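PDB 1ZPU: iron transport multicopper oxidase FET3 from Saccharomyces cerevisiae, which oxidises Fe(2+) to Fe(3+) with molecular oxygen, using four bound copper ions, as the ferroxidase step of high-affinity iron uptake in yeast. Local coordinates for residues Thr348-Asn360 / Val478-Leu492. Residues are numbered along the deposited sequence; the frame is centred on the assembly and turned at random.
With NAG (2-acetamido-2-deoxy-beta-D-glucopyranose), chain B.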
loop_
_atom_site.group_PDB
_atom_site.type_symbol
_atom_site.label_atom_id
_atom_site.label_comp_id
_atom_site.label_asym_id
_atom_site.label_seq_id
_atom_site.Cartn_x
_atom_site.Cartn_y
_atom_site.Cartn_z
ATOM N N THR A 348 8.951 -0.517 -17.524
ATOM C CA THR A 348 9.239 0.910 -17.672
ATOM C C THR A 348 10.727 1.213 -17.517
ATOM O O THR A 348 11.343 1.781 -18.425
ATOM C CB THR A 348 8.453 1.769 -16.655
ATOM O OG1 THR A 348 7.091 1.332 -16.597
ATOM C CG2 THR A 348 8.494 3.244 -17.047
ATOM N N LEU A 349 11.295 0.812 -16.376
ATOM C CA LEU A 349 12.710 1.058 -16.081
ATOM C C LEU A 349 13.656 0.510 -17.156
ATOM O O LEU A 349 14.619 1.174 -17.547
ATOM C CB LEU A 349 13.082 0.517 -14.697
ATOM C CG LEU A 349 14.502 0.704 -14.154
ATOM C CD1 LEU A 349 14.882 2.164 -14.007
ATOM C CD2 LEU A 349 14.615 0.012 -12.826
ATOM N N MET A 350 13.361 -0.687 -17.648
ATOM C CA MET A 350 14.172 -1.313 -18.674
ATOM C C MET A 350 14.233 -0.489 -19.964
ATOM O O MET A 350 15.259 -0.503 -20.669
ATOM C CB MET A 350 13.681 -2.737 -18.936
ATOM C CG MET A 350 14.307 -3.793 -18.033
ATOM S SD MET A 350 13.964 -3.608 -16.261
ATOM C CE MET A 350 14.428 -5.239 -15.665
ATOM N N THR A 351 13.158 0.240 -20.270
ATOM C CA THR A 351 13.175 1.078 -21.474
ATOM C C THR A 351 13.924 2.382 -21.231
ATOM O O THR A 351 14.684 2.812 -22.098
ATOM C CB THR A 351 11.784 1.300 -22.168
ATOM O OG1 THR A 351 11.223 2.561 -21.790
ATOM C CG2 THR A 351 10.807 0.173 -21.873
ATOM N N VAL A 352 13.754 2.992 -20.056
ATOM C CA VAL A 352 14.555 4.183 -19.715
ATOM C C VAL A 352 16.070 3.897 -19.721
ATOM O O VAL A 352 16.871 4.731 -20.167
ATOM C CB VAL A 352 14.086 4.932 -18.409
ATOM C CG1 VAL A 352 13.004 4.191 -17.683
ATOM C CG2 VAL A 352 15.263 5.267 -17.489
ATOM N N LEU A 353 16.446 2.705 -19.267
ATOM C CA LEU A 353 17.851 2.321 -19.234
ATOM C C LEU A 353 18.428 1.908 -20.588
ATOM O O LEU A 353 19.615 1.584 -20.680
ATOM C CB LEU A 353 18.089 1.229 -18.195
ATOM C CG LEU A 353 17.942 1.716 -16.755
ATOM C CD1 LEU A 353 18.066 0.555 -15.780
ATOM C CD2 LEU A 353 18.941 2.819 -16.418
ATOM N N SER A 354 17.613 1.927 -21.640
ATOM C CA SER A 354 18.118 1.570 -22.973
ATOM C C SER A 354 17.573 2.439 -24.106
ATOM O O SER A 354 17.718 2.094 -25.275
ATOM C CB SER A 354 17.879 0.085 -23.270
ATOM O OG SER A 354 16.509 -0.238 -23.139
ATOM N N SER A 355 16.965 3.566 -23.749
ATOM C CA SER A 355 16.435 4.523 -24.718
ATOM C C SER A 355 17.405 5.672 -24.969
ATOM O O SER A 355 17.188 6.488 -25.866
ATOM C CB SER A 355 15.104 5.096 -24.224
ATOM O OG SER A 355 15.246 5.713 -22.951
ATOM N N GLY A 356 18.461 5.737 -24.164
ATOM C CA GLY A 356 19.459 6.795 -24.269
ATOM C C GLY A 356 18.889 8.185 -24.065
ATOM O O GLY A 356 18.357 8.506 -23.009
ATOM N N ASP A 357 18.987 9.009 -25.096
ATOM C CA ASP A 357 18.583 10.406 -24.998
ATOM C C ASP A 357 17.102 10.636 -25.303
ATOM O O ASP A 357 16.618 11.766 -25.243
ATOM C CB ASP A 357 19.493 11.285 -25.858
ATOM C CG ASP A 357 20.913 11.362 -25.302
ATOM O OD1 ASP A 357 21.857 11.650 -26.080
ATOM O OD2 ASP A 357 21.083 11.124 -24.078
ATOM N N GLN A 358 16.382 9.557 -25.599
ATOM C CA GLN A 358 14.961 9.634 -25.931
ATOM C C GLN A 358 14.074 9.363 -24.709
ATOM O O GLN A 358 12.843 9.270 -24.812
ATOM C CB GLN A 358 14.632 8.631 -27.034
ATOM C CG GLN A 358 15.191 8.976 -28.388
ATOM C CD GLN A 358 14.270 8.542 -29.508
ATOM O OE1 GLN A 358 14.610 7.664 -30.303
ATOM N NE2 GLN A 358 13.087 9.154 -29.570
ATOM N N ALA A 359 14.710 9.241 -23.552
ATOM C CA ALA A 359 14.023 8.938 -22.310
ATOM C C ALA A 359 13.115 10.070 -21.819
ATOM O O ALA A 359 12.271 9.851 -20.957
ATOM C CB ALA A 359 15.047 8.576 -21.249
ATOM N N ASN A 360 13.294 11.269 -22.362
ATOM C CA ASN A 360 12.491 12.426 -21.978
ATOM C C ASN A 360 11.194 12.530 -22.772
ATOM O O ASN A 360 10.297 13.300 -22.413
ATOM C CB ASN A 360 13.292 13.727 -22.123
ATOM C CG ASN A 360 12.620 14.910 -21.427
ATOM O OD1 ASN A 360 11.914 14.735 -20.426
ATOM N ND2 ASN A 360 12.842 16.122 -21.960
ATOM N N VAL A 478 7.699 8.686 -14.028
ATOM C CA VAL A 478 9.114 8.539 -14.329
ATOM C C VAL A 478 9.812 9.834 -13.919
ATOM O O VAL A 478 9.652 10.877 -14.567
ATOM C CB VAL A 478 9.346 8.225 -15.830
ATOM C CG1 VAL A 478 10.824 8.113 -16.139
ATOM C CG2 VAL A 478 8.646 6.948 -16.209
ATOM N N GLU A 479 10.568 9.758 -12.829
ATOM C CA GLU A 479 11.281 10.900 -12.272
ATOM C C GLU A 479 12.648 11.070 -12.932
ATOM O O GLU A 479 13.439 10.129 -12.959
ATOM C CB GLU A 479 11.460 10.665 -10.791
ATOM C CG GLU A 479 11.387 11.897 -9.940
ATOM C CD GLU A 479 10.837 11.578 -8.561
ATOM O OE1 GLU A 479 9.751 10.956 -8.492
ATOM O OE2 GLU A 479 11.487 11.941 -7.554
ATOM N N ASP A 480 12.935 12.281 -13.413
ATOM C CA ASP A 480 14.031 12.541 -14.366
ATOM C C ASP A 480 14.805 11.300 -14.825
ATOM O O ASP A 480 15.783 10.894 -14.196
ATOM C CB ASP A 480 14.978 13.678 -13.913
ATOM C CG ASP A 480 15.797 13.316 -12.697
ATOM O OD1 ASP A 480 15.337 12.477 -11.895
ATOM O OD2 ASP A 480 16.901 13.878 -12.542
ATOM N N PRO A 481 14.347 10.689 -15.931
ATOM C CA PRO A 481 14.980 9.511 -16.511
ATOM C C PRO A 481 16.467 9.715 -16.764
ATOM O O PRO A 481 17.219 8.744 -16.752
ATOM C CB PRO A 481 14.242 9.326 -17.842
ATOM C CG PRO A 481 13.517 10.617 -18.082
ATOM C CD PRO A 481 13.179 11.114 -16.721
ATOM N N PHE A 482 16.893 10.957 -16.988
ATOM C CA PHE A 482 18.319 11.225 -17.179
ATOM C C PHE A 482 19.090 11.064 -15.872
ATOM O O PHE A 482 20.213 10.567 -15.871
ATOM C CB PHE A 482 18.566 12.603 -17.805
ATOM C CG PHE A 482 17.998 12.753 -19.194
ATOM C CD1 PHE A 482 17.294 13.900 -19.548
ATOM C CD2 PHE A 482 18.156 11.748 -20.145
ATOM C CE1 PHE A 482 16.760 14.047 -20.829
ATOM C CE2 PHE A 482 17.625 11.888 -21.424
ATOM C CZ PHE A 482 16.925 13.039 -21.764
ATOM N N GLY A 483 18.478 11.469 -14.762
ATOM C CA GLY A 483 19.038 11.221 -13.430
ATOM C C GLY A 483 19.206 9.737 -13.155
ATOM O O GLY A 483 20.197 9.321 -12.561
ATOM N N ILE A 484 18.229 8.947 -13.600
ATOM C CA ILE A 484 18.270 7.487 -13.481
ATOM C C ILE A 484 19.454 6.927 -14.266
ATOM O O ILE A 484 20.230 6.139 -13.733
ATOM C CB ILE A 484 16.949 6.817 -13.955
ATOM C CG1 ILE A 484 15.800 7.155 -13.016
ATOM C CG2 ILE A 484 17.091 5.307 -14.051
ATOM C CD1 ILE A 484 14.455 6.990 -13.664
ATOM N N GLN A 485 19.597 7.351 -15.521
ATOM C CA GLN A 485 20.657 6.842 -16.390
ATOM C C GLN A 485 22.041 7.202 -15.866
ATOM O O GLN A 485 22.974 6.407 -15.968
ATOM C CB GLN A 485 20.516 7.394 -17.806
ATOM C CG GLN A 485 19.400 6.803 -18.640
ATOM C CD GLN A 485 19.143 7.607 -19.914
ATOM O OE1 GLN A 485 19.479 8.789 -20.002
ATOM N NE2 GLN A 485 18.535 6.966 -20.902
ATOM N N ASP A 486 22.167 8.407 -15.318
ATOM C CA ASP A 486 23.465 8.938 -14.905
ATOM C C ASP A 486 24.015 8.270 -13.654
ATOM O O ASP A 486 25.230 8.162 -13.504
ATOM C CB ASP A 486 23.393 10.454 -14.711
ATOM C CG ASP A 486 23.248 11.211 -16.030
ATOM O OD1 ASP A 486 23.075 10.567 -17.094
ATOM O OD2 ASP A 486 23.304 12.462 -16.006
ATOM N N ALA A 487 23.129 7.825 -12.765
ATOM C CA ALA A 487 23.561 7.136 -11.555
ATOM C C ALA A 487 23.979 5.702 -11.861
ATOM O O ALA A 487 23.249 4.948 -12.507
ATOM C CB ALA A 487 22.473 7.168 -10.495
ATOM N N HIS A 488 25.166 5.341 -11.391
ATOM C CA HIS A 488 25.728 4.013 -11.593
ATOM C C HIS A 488 24.961 2.949 -10.805
ATOM O O HIS A 488 24.650 1.883 -11.335
ATOM C CB HIS A 488 27.201 4.032 -11.190
ATOM C CG HIS A 488 27.854 2.686 -11.192
ATOM N ND1 HIS A 488 27.602 1.733 -10.224
ATOM C CD2 HIS A 488 28.773 2.142 -12.027
ATOM C CE1 HIS A 488 28.327 0.656 -10.472
ATOM N NE2 HIS A 488 29.048 0.879 -11.558
ATOM N N SER A 489 24.666 3.253 -9.541
ATOM C CA SER A 489 23.899 2.376 -8.645
ATOM C C SER A 489 22.567 1.892 -9.233
ATOM O O SER A 489 21.936 0.964 -8.717
ATOM C CB SER A 489 23.619 3.107 -7.320
ATOM O OG SER A 489 22.879 4.306 -7.522
ATOM N N GLN A 490 22.150 2.534 -10.315
ATOM C CA GLN A 490 20.843 2.318 -10.895
ATOM C C GLN A 490 20.862 1.244 -11.985
ATOM O O GLN A 490 19.819 0.683 -12.324
ATOM C CB GLN A 490 20.340 3.644 -11.445
ATOM C CG GLN A 490 18.858 3.763 -11.510
ATOM C CD GLN A 490 18.214 3.844 -10.151
ATOM O OE1 GLN A 490 17.694 2.851 -9.650
ATOM N NE2 GLN A 490 18.243 5.028 -9.544
ATOM N N GLN A 491 22.051 0.957 -12.520
ATOM C CA GLN A 491 22.208 -0.037 -13.590
ATOM C C GLN A 491 21.773 -1.426 -13.127
ATOM O O GLN A 491 22.011 -1.805 -11.987
ATOM C CB GLN A 491 23.649 -0.063 -14.139
ATOM C CG GLN A 491 24.190 1.275 -14.716
ATOM C CD GLN A 491 23.235 1.930 -15.725
ATOM O OE1 GLN A 491 23.127 1.490 -16.873
ATOM N NE2 GLN A 491 22.545 2.993 -15.293
ATOM N N LEU A 492 21.119 -2.169 -14.016
ATOM C CA LEU A 492 20.575 -3.486 -13.688
ATOM C C LEU A 492 21.670 -4.520 -13.491
ATOM O O LEU A 492 22.617 -4.598 -14.273
ATOM C CB LEU A 492 19.577 -3.969 -14.749
ATOM C CG LEU A 492 18.385 -3.054 -15.036
ATOM C CD1 LEU A 492 17.750 -3.375 -16.380
ATOM C CD2 LEU A 492 17.351 -3.088 -13.923
HETATM C C1 NAG B . 12.130 17.185 -21.268
HETATM C C2 NAG B . 11.236 18.242 -21.931
HETATM C C3 NAG B . 11.891 19.629 -22.146
HETATM C C4 NAG B . 13.327 19.836 -21.613
HETATM C C5 NAG B . 13.945 18.598 -20.934
HETATM C C6 NAG B . 15.038 18.933 -19.922
HETATM C C7 NAG B . 9.686 17.071 -23.472
HETATM C C8 NAG B . 9.695 16.224 -24.717
HETATM N N2 NAG B . 10.807 17.754 -23.234
HETATM O O3 NAG B . 11.052 20.651 -21.634
HETATM O O4 NAG B . 14.148 20.265 -22.690
HETATM O O5 NAG B . 12.943 17.823 -20.302
HETATM O O6 NAG B . 15.873 17.786 -19.770
HETATM O O7 NAG B . 8.685 17.116 -22.750
#
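In the third plastocyanin-like domain of this multicopper oxidase, the short helix 348-352 and the turns after it pack on helix 481-486, which follows the domain's last strand; the two helix axes cross at -76°. Gln485 meets the carbonyls of Val352 and Gly356. The amide nitrogen NE2 of Gln485 gives one hydrogen bond to Val352 O (2.9 Å), tilted out of the amide plane, and another to Gly356 O (2.6 Å), which receives it in the carbonyl plane on a lone pair. Glutamine suits this place because one NH2 group can serve two carbonyls, and its chain, extended beyond CG (chi2 168°), carries that group across to the loop. With an alanine here the NH2 group is gone, and the loop carrying Gly356 is likely to be less firmly held against helix 481-486. Gly356 has a positive phi, which glycine tolerates easily.

Beside these two hydrogen bonds lies an aliphatic core. Ile484 CG2 reaches Leu349 CD1 (3.8 Å) and also touches Val352 and Leu353. Leu353 forks, with CD1 against Leu492 CG (3.7 Å) and CD2 near Ile484 and the amide of Gln491. The flexible thioether of Met350 crosses Leu492 at a slant, Met350 SD lying 3.8 Å from Leu492 CD1. Farther along, the small Ala359 lets its CB approach Pro481 CB to 3.6 Å, and the Phe482 ring turns its edge to the carbonyls of Gly356 and Asp357. Asn360 CB comes obliquely against Phe482 CZ (3.7 Å), while Asn360 ND2 carries the N-linked sugar.

Strand 371-374 flanks Pro481 and Asn360, strand 457-463 backs Thr348 and Leu349, and helix 494-502 packs on Met350 and Leu492.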